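Local coordinates for protein Ser-thr phosphatase MSPP (PDB 2JFR) that probably removes phosphate groups from serine and threonine residues of proteins, as a metal-dependent phosphatase of the PPM (PP2C) family, at residues Y32-G37 and T227-D232; P105-I110 and Q125-H130; I197-T202 and V210-E215. All coordinates share one frame; numbering follows the deposited sequence.

In the fold
The fold is built on two antiparallel sheets packed face to face, and interaction 1 joins them near the centre of the chain, through strands 31-38 and 226-233. Its loop encloses both other contacts, interaction 2 first and interaction 3 after it. Interaction 2, centred about 12 Å from interaction 1, ties strand 106-110 of the sheet holding 31-38 to the loop before helix 132-138. Interaction 3, its centre about 13 Å from that of interaction 1 and about 20 Å from that of interaction 2, pairs helices 194-201 and 206-219; the latter packs on strand 226-233 mainly through V210 and V214. Interaction 1 thus makes the sandwich core, with the metal site at its end, interaction 2 fastens a loop to one sheet, and interaction 3 pairs helices over the other.

Interaction 1. Residues Y32-G37 and T227-D232; sequences YAVADG and TVVVID. With MG (magnesium ion), chain B; MN (manganese (II) ion), chain C.
Y32, V34, V229 and I231 interdigitate across the core of the PP2C β-sandwich, where strand 31-38 of one antiparallel sheet faces strand 226-233 of the other. The two strand segments run nearly antiparallel, at 167°, with axes 7.4 Å apart. What joins the two layers is side-chain packing.

The tight part lies around the Y32 ring. I231 comes down on one ring face: its CG1 stands 3.8 Å from the ring centroid, only 11° off the normal, a CH-pi contact, while its CD1 lies over the same face, nearer the CB end, 3.5 Å from Y32 CG. V229 CG1 meets the same ring obliquely at CD1. With CG1 of V229 anti to the backbone N, its other methyl, CG2, is left beside that N and meets V34 CG2 at 3.7 Å; V229 thus touches Y32 with one methyl and V34 with the other. Strand 5-13 adds V5 and A8 to the surroundings of the ring.

Packing slackens toward T227, where V34 CG1 and T227 CG2 are 4.4 Å apart. The T227 hydroxyl is engaged by D23 and T12.

Beyond this point the character changes from apolar core to hydrated metal site. The carboxylate of D36, swung anti to its backbone N (chi1 178°), splits its oxygens between two ions: OD1 binds magnesium, and OD2 binds manganese together with D186 and D224. Magnesium also takes the carbonyl oxygen of G37, so consecutive residues supply a side-chain and a backbone ligand. Four waters bind the magnesium as well, and one of them is shared by the two ions, its O lying 2.1 Å from the magnesium and 2.2 Å from the manganese.

Interaction 2. Residues P105-I110 and Q125-H130; sequences PLVVNI and QLTDDH
This is a buried packing contact between strand 106-110 and the loop that leads from strand 122-125 into helix 132-138, carried by N109 against T127 and by the strand's end against H130. The T127 methyl CG2 lies 3.6 Å from N109 CG, the two side chains passing in opposite directions, and V107 CG2 touches the same methyl at 4.0 Å. The rotation of N109 (chi1 62°) points its amide toward T127, with OD1 near T127 CB. Water 6 completes the join: it donates to N109 OD1 (3.0 Å) and accepts from the backbone N of D128 (2.9 Å), which links two groups that do not bond directly. T127 OG1 is hydrogen-bonded to L115 N.

H130 presents its edge to the strand. N109 O lies near the ring plane, 3.4 Å from CE1, and I110 CA is 3.5 Å from ND1. Bonds of NE2 to D169 and of ND1 to G111 fix the ring's rotation. The H130 side chain is also about 6 Å from that of D112, which binds a third metal ion in a structure of this protein although none is bound to it here; the contact thus sits beside the multi-metal active site of the PPM fold.

Interaction 3. Residues I197-T202 and V210-E215; sequences IVDAAT and VRRLVE
The R212 guanidinium has A200 CA over one face, 3.9 Å above its plane and offset toward the rim, and D199 OD2 at its edge. The carboxylate of D199 does not lie flat against it: the two planes are turned 78° apart, and OD2 rather than OD1 makes the approach. R212 NH2 donates to D199 OD2 in a salt bridge modelled at 2.4 Å, a length so short that its exact value is doubtful. A bend at chi3 (60°) in the arginine chain brings its end to the aspartate. Water 7 adds a second link, donating to D199 OD1 and accepting weakly from R212 NH1, which is also hydrogen-bonded to S203 in the connection between the helices.

These residues belong to an α-helical hairpin: helices 194-201 and 206-219 follow each other through a short connection and run antiparallel, the axes of the two segments coming within 8.3 Å at an angle of 161°. The backbones come close at A200, whose small side chain lets its CB touch R212 CB at 3.7 Å. Helix 206-219 lies on the sandwich, with V210 and V214 against strands 226-233 and 5-13.

Next to R212 in the chain, L213 makes the apolar side of the pairing. Its CD2 settles among I197, A200 and A201, 3.8 Å from A200 CB and 4.0 Å each from I197 CG2 and A201 CB. The same methyl lies 3.6 Å from I197 O, which accepts the backbone hydrogen bond of A201 N. Nearby, L188 touches both I197 and L213, and M123 of strand 122-125 packs on I197 and A201.

Interaction 1. Residues Y32-G37 and T227-D232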
ATOM      1  N   TYR A  32       4.180   2.950  -8.357  1.00 13.86           N
ATOM      2  CA  TYR A  32       3.096   2.056  -7.949  1.00 13.82           C
ATOM      3  C   TYR A  32       2.658   2.476  -6.578  1.00 13.65           C
ATOM      4  O   TYR A  32       3.472   2.773  -5.724  1.00 14.63           O
ATOM      5  CB  TYR A  32       3.573   0.605  -7.938  1.00 14.66           C
ATOM      6  CG  TYR A  32       4.042   0.186  -9.315  1.00 14.99           C
ATOM      7  CD1 TYR A  32       3.140  -0.290 -10.240  1.00 15.98           C
ATOM      8  CD2 TYR A  32       5.351   0.346  -9.713  1.00 15.86           C
ATOM      9  CE1 TYR A  32       3.521  -0.645 -11.507  1.00 17.56           C
ATOM     10  CE2 TYR A  32       5.734   0.013 -11.028  1.00 17.46           C
ATOM     11  CZ  TYR A  32       4.803  -0.466 -11.874  1.00 18.78           C
ATOM     12  OH  TYR A  32       5.214  -0.781 -13.173  1.00 24.07           O
ATOM     13  N   ALA A  33       1.339   2.448  -6.300  1.00 13.55           N
ATOM     14  CA  ALA A  33       0.917   2.860  -4.977  1.00 13.71           C
ATOM     15  C   ALA A  33      -0.457   2.295  -4.645  1.00 13.42           C
ATOM     16  O   ALA A  33      -1.284   2.044  -5.532  1.00 14.10           O
ATOM     17  CB  ALA A  33       0.873   4.390  -4.853  1.00 14.28           C
ATOM     18  N   VAL A  34      -0.687   2.177  -3.356  1.00 13.40           N
ATOM     19  CA  VAL A  34      -2.006   1.937  -2.773  1.00 13.32           C
ATOM     20  C   VAL A  34      -2.256   2.983  -1.711  1.00 13.08           C
ATOM     21  O   VAL A  34      -1.371   3.319  -0.934  1.00 13.93           O
ATOM     22  CB  VAL A  34      -2.107   0.517  -2.183  1.00 13.87           C
ATOM     23  CG1 VAL A  34      -3.411   0.304  -1.410  1.00 15.65           C
ATOM     24  CG2 VAL A  34      -1.930  -0.528  -3.261  1.00 14.57           C
ATOM     25  N   ALA A  35      -3.508   3.440  -1.668  1.00 13.41           N
ATOM     26  CA  ALA A  35      -3.971   4.366  -0.629  1.00 13.39           C
ATOM     27  C   ALA A  35      -5.286   3.825  -0.077  1.00 13.56           C
ATOM     28  O   ALA A  35      -6.222   3.604  -0.834  1.00 14.62           O
ATOM     29  CB  ALA A  35      -4.154   5.760  -1.199  1.00 14.49           C
ATOM     30  N   ASP A  36      -5.331   3.616   1.223  1.00 13.65           N
ATOM     31  CA  ASP A  36      -6.536   3.113   1.890  1.00 13.36           C
ATOM     32  C   ASP A  36      -7.148   4.255   2.682  1.00 13.28           C
ATOM     33  O   ASP A  36      -6.641   4.661   3.730  1.00 13.59           O
ATOM     34  CB  ASP A  36      -6.159   1.955   2.825  1.00 13.62           C
ATOM     35  CG  ASP A  36      -7.341   1.406   3.606  1.00 13.25           C
ATOM     36  OD1 ASP A  36      -8.399   2.076   3.578  1.00 13.76           O
ATOM     37  OD2 ASP A  36      -7.175   0.335   4.213  1.00 14.10           O
ATOM     38  N   GLY A  37      -8.230   4.802   2.146  1.00 13.43           N
ATOM     39  CA  GLY A  37      -8.925   5.889   2.811  1.00 13.85           C
ATOM     40  C   GLY A  37      -9.759   5.409   3.967  1.00 13.85           C
ATOM     41  O   GLY A  37     -10.220   4.282   4.014  1.00 14.03           O
ATOM     42  N   THR A 227      -7.276  -4.100  -2.008  1.00 13.74           N
ATOM     43  CA  THR A 227      -6.631  -3.573  -3.214  1.00 14.16           C
ATOM     44  C   THR A 227      -5.215  -4.060  -3.235  1.00 14.19           C
ATOM     45  O   THR A 227      -4.522  -3.992  -2.225  1.00 15.73           O
ATOM     46  CB  THR A 227      -6.716  -2.051  -3.199  1.00 14.86           C
ATOM     47  OG1 THR A 227      -8.090  -1.691  -3.131  1.00 15.64           O
ATOM     48  CG2 THR A 227      -6.102  -1.410  -4.441  1.00 17.57           C
ATOM     49  N   VAL A 228      -4.774  -4.524  -4.391  1.00 14.14           N
ATOM     50  CA  VAL A 228      -3.462  -5.116  -4.569  1.00 14.45           C
ATOM     51  C   VAL A 228      -2.824  -4.597  -5.853  1.00 14.47           C
ATOM     52  O   VAL A 228      -3.477  -4.423  -6.886  1.00 15.05           O
ATOM     53  CB  VAL A 228      -3.543  -6.645  -4.550  1.00 14.90           C
ATOM     54  CG1 VAL A 228      -3.920  -7.160  -3.189  1.00 15.52           C
ATOM     55  CG2 VAL A 228      -4.489  -7.195  -5.620  1.00 16.70           C
ATOM     56  N   VAL A 229      -1.508  -4.400  -5.769  1.00 14.28           N
ATOM     57  CA  VAL A 229      -0.674  -4.038  -6.907  1.00 14.27           C
ATOM     58  C   VAL A 229       0.502  -5.007  -6.885  1.00 14.65           C
ATOM     59  O   VAL A 229       1.221  -5.106  -5.884  1.00 15.21           O
ATOM     60  CB  VAL A 229      -0.182  -2.609  -6.804  1.00 15.03           C
ATOM     61  CG1 VAL A 229       0.747  -2.275  -7.977  1.00 16.34           C
ATOM     62  CG2 VAL A 229      -1.347  -1.636  -6.743  1.00 15.76           C
ATOM     63  N   VAL A 230       0.692  -5.735  -8.003  1.00 14.78           N
ATOM     64  CA  VAL A 230       1.763  -6.708  -8.152  1.00 15.46           C
ATOM     65  C   VAL A 230       2.716  -6.209  -9.183  1.00 15.39           C
ATOM     66  O   VAL A 230       2.295  -5.784 -10.277  1.00 17.10           O
ATOM     67  CB  VAL A 230       1.163  -8.091  -8.509  1.00 16.99           C
ATOM     68  CG1 VAL A 230       2.209  -9.057  -9.022  1.00 20.09           C
ATOM     69  CG2 VAL A 230       0.493  -8.691  -7.321  1.00 17.83           C
ATOM     70  N   ILE A 231       4.012  -6.298  -8.902  1.00 15.18           N
ATOM     71  CA  ILE A 231       5.078  -5.853  -9.813  1.00 15.19           C
ATOM     72  C   ILE A 231       6.076  -6.997  -9.934  1.00 14.89           C
ATOM     73  O   ILE A 231       6.638  -7.443  -8.924  1.00 15.85           O
ATOM     74  CB  ILE A 231       5.789  -4.605  -9.264  1.00 16.36           C
ATOM     75  CG1 ILE A 231       4.821  -3.477  -8.852  1.00 18.83           C
ATOM     76  CG2 ILE A 231       6.779  -4.105 -10.281  1.00 19.77           C
ATOM     77  CD1 ILE A 231       5.279  -2.708  -7.690  1.00 29.19           C
ATOM     78  N   ASP A 232       6.313  -7.471 -11.159  1.00 15.25           N
ATOM     79  CA  ASP A 232       7.285  -8.509 -11.453  0.53 15.80           C
ATOM     80  C   ASP A 232       8.586  -7.869 -11.917  1.00 14.81           C
ATOM     81  O   ASP A 232       8.551  -7.107 -12.877  1.00 15.84           O
ATOM     82  CB  ASP A 232       6.754  -9.483 -12.501  0.53 17.69           C
ATOM     83  CG  ASP A 232       5.888 -10.549 -11.872  0.53 21.77           C
ATOM     84  OD1 ASP A 232       6.087 -10.935 -10.714  0.53 20.96           O
ATOM     85  OD2 ASP A 232       4.993 -11.001 -12.619  0.53 27.80           O
TER
HETATM   86 MG    MG B1234     -10.301   2.218   4.174  0.99 13.88          MG
HETATM   87 MN    MN C1235      -8.600  -1.039   4.914  0.56 13.82          MN
HETATM   88  O   HOH W   1     -10.441   0.186   4.762  0.83 14.57           O
HETATM   89  O   HOH W   2     -12.324   2.526   4.470  1.00 15.24           O
HETATM   90  O   HOH W   3     -10.699   1.675   2.214  1.00 14.25           O
HETATM   91  O   HOH W   4      -9.783   2.425   6.142  0.83 14.64           O
HETATM   92  O   HOH W   5      -8.590  -0.286   6.825  0.83 17.85           O

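Interaction 2. Residues P105-I110 and Q125-H130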
ATOM      1  N   PRO A 105      15.374   0.823  -6.068  1.00 14.75           N
ATOM      2  CA  PRO A 105      13.936   0.810  -5.710  1.00 14.82           C
ATOM      3  C   PRO A 105      13.709   1.378  -4.326  1.00 14.41           C
ATOM      4  O   PRO A 105      14.492   1.117  -3.382  1.00 14.85           O
ATOM      5  CB  PRO A 105      13.550  -0.627  -5.840  1.00 16.35           C
ATOM      6  CG  PRO A 105      14.480  -1.140  -6.941  1.00 17.54           C
ATOM      7  CD  PRO A 105      15.785  -0.496  -6.590  1.00 16.92           C
ATOM      8  N   LEU A 106      12.642   2.136  -4.189  1.00 14.44           N
ATOM      9  CA  LEU A 106      12.359   2.882  -2.959  1.00 14.34           C
ATOM     10  C   LEU A 106      10.896   2.727  -2.575  1.00 14.03           C
ATOM     11  O   LEU A 106      10.033   2.758  -3.451  1.00 15.09           O
ATOM     12  CB  LEU A 106      12.685   4.362  -3.209  1.00 15.31           C
ATOM     13  CG  LEU A 106      12.793   5.247  -1.943  1.00 16.23           C
ATOM     14  CD1 LEU A 106      14.061   4.940  -1.201  1.00 16.78           C
ATOM     15  CD2 LEU A 106      12.732   6.678  -2.337  1.00 18.99           C
ATOM     16  N   VAL A 107      10.662   2.583  -1.292  1.00 13.78           N
ATOM     17  CA  VAL A 107       9.286   2.632  -0.722  1.00 13.98           C
ATOM     18  C   VAL A 107       9.161   3.806   0.174  1.00 14.11           C
ATOM     19  O   VAL A 107      10.060   4.140   0.978  1.00 15.24           O
ATOM     20  CB  VAL A 107       8.898   1.318  -0.046  1.00 14.53           C
ATOM     21  CG1 VAL A 107       9.814   0.918   1.100  1.00 16.29           C
ATOM     22  CG2 VAL A 107       7.438   1.337   0.424  1.00 15.38           C
ATOM     23  N   VAL A 108       8.007   4.486   0.073  1.00 14.19           N
ATOM     24  CA  VAL A 108       7.604   5.554   0.982  1.00 14.50           C
ATOM     25  C   VAL A 108       6.238   5.148   1.511  1.00 14.68           C
ATOM     26  O   VAL A 108       5.341   4.844   0.726  1.00 16.04           O
ATOM     27  CB  VAL A 108       7.558   6.901   0.248  1.00 15.48           C
ATOM     28  CG1 VAL A 108       7.131   7.996   1.240  1.00 17.46           C
ATOM     29  CG2 VAL A 108       8.877   7.231  -0.407  1.00 18.12           C
ATOM     30  N   ASN A 109       6.072   5.122   2.837  1.00 14.50           N
ATOM     31  CA  ASN A 109       4.837   4.574   3.361  1.00 14.53           C
ATOM     32  C   ASN A 109       4.423   5.268   4.646  1.00 14.56           C
ATOM     33  O   ASN A 109       5.215   5.637   5.510  1.00 14.82           O
ATOM     34  CB  ASN A 109       4.937   3.070   3.571  1.00 15.71           C
ATOM     35  CG  ASN A 109       6.033   2.621   4.610  1.00 17.74           C
ATOM     36  OD1 ASN A 109       5.667   2.153   5.685  1.00 22.82           O
ATOM     37  ND2 ASN A 109       7.256   2.811   4.222  1.00 19.98           N
ATOM     38  N   ILE A 110       3.104   5.410   4.753  1.00 14.34           N
ATOM     39  CA  ILE A 110       2.444   5.957   5.927  0.63 14.40           C
ATOM     40  C   ILE A 110       1.153   5.201   6.117  1.00 14.25           C
ATOM     41  O   ILE A 110       0.334   5.087   5.188  1.00 15.09           O
ATOM     42  CB  ILE A 110       2.312   7.498   5.773  0.63 14.73           C
ATOM     43  CG1 ILE A 110       1.862   8.103   7.108  0.63 16.48           C
ATOM     44  CG2 ILE A 110       1.502   7.915   4.575  0.63 17.01           C
ATOM     45  CD1 ILE A 110       1.915   9.590   7.146  0.63 18.50           C
ATOM     46  N   GLN A 125       6.662  -9.217   4.657  1.00 15.00           N
ATOM     47  CA  GLN A 125       6.285  -7.806   4.758  1.00 14.78           C
ATOM     48  C   GLN A 125       7.512  -6.974   5.036  1.00 14.70           C
ATOM     49  O   GLN A 125       8.255  -7.206   6.003  1.00 16.07           O
ATOM     50  CB  GLN A 125       5.248  -7.622   5.858  1.00 15.04           C
ATOM     51  CG  GLN A 125       4.829  -6.155   5.985  1.00 15.49           C
ATOM     52  CD  GLN A 125       3.620  -5.956   6.833  1.00 15.79           C
ATOM     53  OE1 GLN A 125       2.738  -6.801   6.941  1.00 17.42           O
ATOM     54  NE2 GLN A 125       3.562  -4.789   7.434  1.00 17.67           N
ATOM     55  N   LEU A 126       7.754  -5.963   4.214  1.00 14.81           N
ATOM     56  CA  LEU A 126       8.939  -5.139   4.317  1.00 14.81           C
ATOM     57  C   LEU A 126       8.763  -3.871   5.080  1.00 14.88           C
ATOM     58  O   LEU A 126       9.730  -3.307   5.589  1.00 16.97           O
ATOM     59  CB  LEU A 126       9.434  -4.752   2.913  1.00 15.02           C
ATOM     60  CG  LEU A 126       9.733  -5.923   1.996  1.00 15.88           C
ATOM     61  CD1 LEU A 126      10.284  -5.374   0.685  1.00 17.07           C
ATOM     62  CD2 LEU A 126      10.705  -6.910   2.618  1.00 17.80           C
ATOM     63  N   THR A 127       7.555  -3.372   5.176  1.00 15.22           N
ATOM     64  CA  THR A 127       7.215  -2.117   5.798  1.00 14.90           C
ATOM     65  C   THR A 127       6.654  -2.335   7.209  1.00 15.65           C
ATOM     66  O   THR A 127       6.121  -3.388   7.528  1.00 18.04           O
ATOM     67  CB  THR A 127       6.170  -1.383   4.957  1.00 15.01           C
ATOM     68  OG1 THR A 127       5.128  -2.299   4.612  1.00 15.35           O
ATOM     69  CG2 THR A 127       6.775  -0.798   3.696  1.00 15.76           C
ATOM     70  N   ASP A 128       6.792  -1.305   8.010  1.00 16.20           N
ATOM     71  CA  ASP A 128       6.098  -1.299   9.318  0.73 17.31           C
ATOM     72  C   ASP A 128       4.731  -0.672   9.180  1.00 15.27           C
ATOM     73  O   ASP A 128       4.533   0.246   8.352  1.00 17.81           O
ATOM     74  CB  ASP A 128       6.884  -0.483  10.341  0.73 24.98           C
ATOM     75  CG  ASP A 128       8.278  -0.743  10.637  0.73 27.11           C
ATOM     76  OD1 ASP A 128       8.936  -1.801  10.535  0.73 27.32           O
ATOM     77  OD2 ASP A 128       8.982   0.245  11.063  0.73 28.45           O
ATOM     78  N   ASP A 129       3.807  -1.208   9.918  1.00 15.14           N
ATOM     79  CA  ASP A 129       2.436  -0.671   9.965  1.00 14.66           C
ATOM     80  C   ASP A 129       2.358   0.378  11.072  1.00 14.61           C
ATOM     81  O   ASP A 129       2.719   0.132  12.236  1.00 16.01           O
ATOM     82  CB  ASP A 129       1.430  -1.773  10.281  1.00 16.03           C
ATOM     83  CG  ASP A 129       1.127  -2.673   9.130  1.00 17.64           C
ATOM     84  OD1 ASP A 129       1.405  -2.366   8.014  1.00 20.41           O
ATOM     85  OD2 ASP A 129       0.423  -3.646   9.443  1.00 27.77           O
ATOM     86  N   HIS A 130       1.893   1.556  10.722  1.00 14.27           N
ATOM     87  CA  HIS A 130       1.698   2.642  11.670  1.00 14.51           C
ATOM     88  C   HIS A 130       0.279   2.533  12.222  1.00 14.29           C
ATOM     89  O   HIS A 130      -0.643   3.233  11.843  1.00 15.08           O
ATOM     90  CB  HIS A 130       1.929   3.973  10.984  1.00 15.11           C
ATOM     91  CG  HIS A 130       3.208   4.051  10.253  1.00 15.18           C
ATOM     92  ND1 HIS A 130       3.284   4.539   8.990  1.00 15.39           N
ATOM     93  CD2 HIS A 130       4.418   3.569  10.588  1.00 17.13           C
ATOM     94  CE1 HIS A 130       4.525   4.378   8.586  1.00 16.08           C
ATOM     95  NE2 HIS A 130       5.264   3.825   9.536  1.00 17.10           N
TER
HETATM   96  O   HOH W   6       8.054   1.110   7.152  1.00 18.53           O

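Interaction 3. Residues I197-T202 and V210-E215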
ATOM      1  N   ILE A 197      -3.398 -16.940   0.810  1.00 16.75           N
ATOM      2  CA  ILE A 197      -2.908 -15.648   0.323  1.00 16.63           C
ATOM      3  C   ILE A 197      -1.620 -15.839  -0.450  1.00 16.54           C
ATOM      4  O   ILE A 197      -1.455 -15.293  -1.538  1.00 17.15           O
ATOM      5  CB  ILE A 197      -2.738 -14.630   1.460  1.00 16.40           C
ATOM      6  CG1 ILE A 197      -4.098 -14.298   2.102  1.00 17.30           C
ATOM      7  CG2 ILE A 197      -2.038 -13.386   0.952  1.00 17.29           C
ATOM      8  CD1 ILE A 197      -3.976 -13.509   3.383  1.00 18.01           C
ATOM      9  N   VAL A 198      -0.678 -16.597   0.107  1.00 16.69           N
ATOM     10  CA  VAL A 198       0.591 -16.814  -0.561  1.00 17.63           C
ATOM     11  C   VAL A 198       0.406 -17.568  -1.844  1.00 17.91           C
ATOM     12  O   VAL A 198       1.054 -17.254  -2.853  1.00 19.25           O
ATOM     13  CB  VAL A 198       1.579 -17.500   0.390  1.00 20.08           C
ATOM     14  CG1 VAL A 198       2.862 -17.845  -0.395  1.00 25.13           C
ATOM     15  CG2 VAL A 198       1.870 -16.602   1.589  1.00 22.06           C
ATOM     16  N   ASP A 199      -0.484 -18.571  -1.846  1.00 18.54           N
ATOM     17  CA  ASP A 199      -0.790 -19.315  -3.102  1.00 19.47           C
ATOM     18  C   ASP A 199      -1.278 -18.330  -4.217  1.00 18.82           C
ATOM     19  O   ASP A 199      -0.831 -18.352  -5.346  1.00 20.66           O
ATOM     20  CB  ASP A 199      -1.822 -20.392  -2.810  1.00 21.97           C
ATOM     21  CG  ASP A 199      -2.404 -21.073  -3.994  1.00 29.60           C
ATOM     22  OD1 ASP A 199      -1.561 -21.781  -4.574  1.00 34.97           O
ATOM     23  OD2 ASP A 199      -3.635 -21.006  -4.308  1.00 35.46           O
ATOM     24  N   ALA A 200      -2.199 -17.441  -3.822  1.00 18.20           N
ATOM     25  CA  ALA A 200      -2.663 -16.453  -4.798  1.00 18.20           C
ATOM     26  C   ALA A 200      -1.536 -15.538  -5.232  1.00 18.12           C
ATOM     27  O   ALA A 200      -1.373 -15.211  -6.419  1.00 19.22           O
ATOM     28  CB  ALA A 200      -3.821 -15.667  -4.173  1.00 18.90           C
ATOM     29  N   ALA A 201      -0.744 -15.037  -4.283  1.00 17.97           N
ATOM     30  CA  ALA A 201       0.283 -14.046  -4.532  1.00 18.35           C
ATOM     31  C   ALA A 201       1.420 -14.592  -5.414  1.00 18.80           C
ATOM     32  O   ALA A 201       2.134 -13.774  -5.993  1.00 21.28           O
ATOM     33  CB  ALA A 201       0.868 -13.543  -3.247  1.00 18.95           C
ATOM     34  N   THR A 202       1.572 -15.888  -5.476  1.00 19.22           N
ATOM     35  CA  THR A 202       2.630 -16.524  -6.258  1.00 21.39           C
ATOM     36  C   THR A 202       2.107 -17.024  -7.584  1.00 22.29           C
ATOM     37  O   THR A 202       2.853 -17.678  -8.336  1.00 25.76           O
ATOM     38  CB  THR A 202       3.306 -17.659  -5.492  1.00 22.76           C
ATOM     39  OG1 THR A 202       2.355 -18.616  -4.994  1.00 23.64           O
ATOM     40  CG2 THR A 202       4.099 -17.111  -4.307  1.00 23.47           C
ATOM     41  N   VAL A 210      -3.494 -10.953  -9.028  1.00 17.25           N
ATOM     42  CA  VAL A 210      -4.286  -9.896  -8.400  1.00 16.96           C
ATOM     43  C   VAL A 210      -5.740 -10.311  -8.286  1.00 17.04           C
ATOM     44  O   VAL A 210      -6.390 -10.004  -7.266  1.00 17.09           O
ATOM     45  CB  VAL A 210      -4.125  -8.532  -9.051  1.00 16.79           C
ATOM     46  CG1 VAL A 210      -2.708  -7.993  -8.884  1.00 17.99           C
ATOM     47  CG2 VAL A 210      -4.530  -8.504 -10.537  1.00 18.58           C
ATOM     48  N   ARG A 211      -6.267 -10.987  -9.295  1.00 17.52           N
ATOM     49  CA  ARG A 211      -7.663 -11.446  -9.202  0.52 18.14           C
ATOM     50  C   ARG A 211      -7.802 -12.488  -8.115  1.00 18.16           C
ATOM     51  O   ARG A 211      -8.768 -12.454  -7.344  1.00 18.59           O
ATOM     52  CB  ARG A 211      -8.079 -11.978 -10.552  0.52 20.33           C
ATOM     53  CG  ARG A 211      -8.357 -10.871 -11.547  0.52 24.02           C
ATOM     54  CD  ARG A 211      -8.665 -11.452 -12.916  0.52 38.54           C
ATOM     55  NE  ARG A 211      -8.533 -10.463 -13.952  0.52 49.39           N
ATOM     56  CZ  ARG A 211      -8.002 -10.657 -15.151  0.52 52.83           C
ATOM     57  NH1 ARG A 211      -7.494 -11.811 -15.574  0.52 61.98           N
ATOM     58  NH2 ARG A 211      -8.008  -9.592 -15.926  0.52 65.32           N
ATOM     59  N   ARG A 212      -6.861 -13.435  -8.021  1.00 17.86           N
ATOM     60  CA  ARG A 212      -6.946 -14.449  -6.992  1.00 18.32           C
ATOM     61  C   ARG A 212      -6.799 -13.845  -5.602  1.00 16.76           C
ATOM     62  O   ARG A 212      -7.457 -14.313  -4.667  1.00 17.46           O
ATOM     63  CB  ARG A 212      -5.932 -15.539  -7.230  1.00 19.69           C
ATOM     64  CG  ARG A 212      -6.221 -16.317  -8.529  1.00 23.41           C
ATOM     65  CD  ARG A 212      -5.375 -17.536  -8.634  1.00 31.04           C
ATOM     66  NE  ARG A 212      -5.543 -18.496  -7.564  1.00 36.65           N
ATOM     67  CZ  ARG A 212      -4.499 -19.216  -7.102  1.00 35.44           C
ATOM     68  NH1 ARG A 212      -3.224 -19.172  -7.488  1.00 41.81           N
ATOM     69  NH2 ARG A 212      -4.839 -20.008  -6.170  1.00 44.99           N
ATOM     70  N   LEU A 213      -5.964 -12.828  -5.446  1.00 16.75           N
ATOM     71  CA  LEU A 213      -5.800 -12.197  -4.153  1.00 16.50           C
ATOM     72  C   LEU A 213      -7.089 -11.591  -3.635  1.00 15.68           C
ATOM     73  O   LEU A 213      -7.502 -11.781  -2.516  1.00 16.70           O
ATOM     74  CB  LEU A 213      -4.696 -11.164  -4.160  1.00 16.29           C
ATOM     75  CG  LEU A 213      -3.275 -11.737  -4.198  1.00 16.50           C
ATOM     76  CD1 LEU A 213      -2.288 -10.724  -4.689  1.00 17.16           C
ATOM     77  CD2 LEU A 213      -2.901 -12.276  -2.809  1.00 16.94           C
ATOM     78  N   VAL A 214      -7.773 -10.829  -4.513  1.00 16.39           N
ATOM     79  CA  VAL A 214      -8.997 -10.231  -4.010  0.67 17.20           C
ATOM     80  C   VAL A 214     -10.064 -11.311  -3.870  1.00 16.74           C
ATOM     81  O   VAL A 214     -10.887 -11.198  -2.938  1.00 17.23           O
ATOM     82  CB  VAL A 214      -9.463  -9.040  -4.875  0.67 16.67           C
ATOM     83  CG1 VAL A 214      -8.407  -7.937  -4.881  0.67 18.14           C
ATOM     84  CG2 VAL A 214      -9.795  -9.464  -6.280  0.67 18.14           C
ATOM     85  N   GLU A 215     -10.078 -12.367  -4.654  1.00 17.05           N
ATOM     86  CA  GLU A 215     -11.016 -13.472  -4.421  1.00 17.79           C
ATOM     87  C   GLU A 215     -10.767 -14.149  -3.092  1.00 17.01           C
ATOM     88  O   GLU A 215     -11.727 -14.470  -2.398  1.00 17.12           O
ATOM     89  CB  GLU A 215     -10.924 -14.463  -5.562  1.00 20.14           C
ATOM     90  CG  GLU A 215     -11.414 -13.904  -6.909  1.00 28.28           C
ATOM     91  CD  GLU A 215     -11.213 -14.843  -8.107  1.00 46.83           C
ATOM     92  OE1 GLU A 215     -10.631 -15.960  -7.889  1.00 64.15           O
ATOM     93  OE2 GLU A 215     -11.625 -14.565  -9.282  1.00 72.51           O
TER
HETATM   94  O   HOH W   7      -2.345 -22.282  -7.272  1.00 45.04           O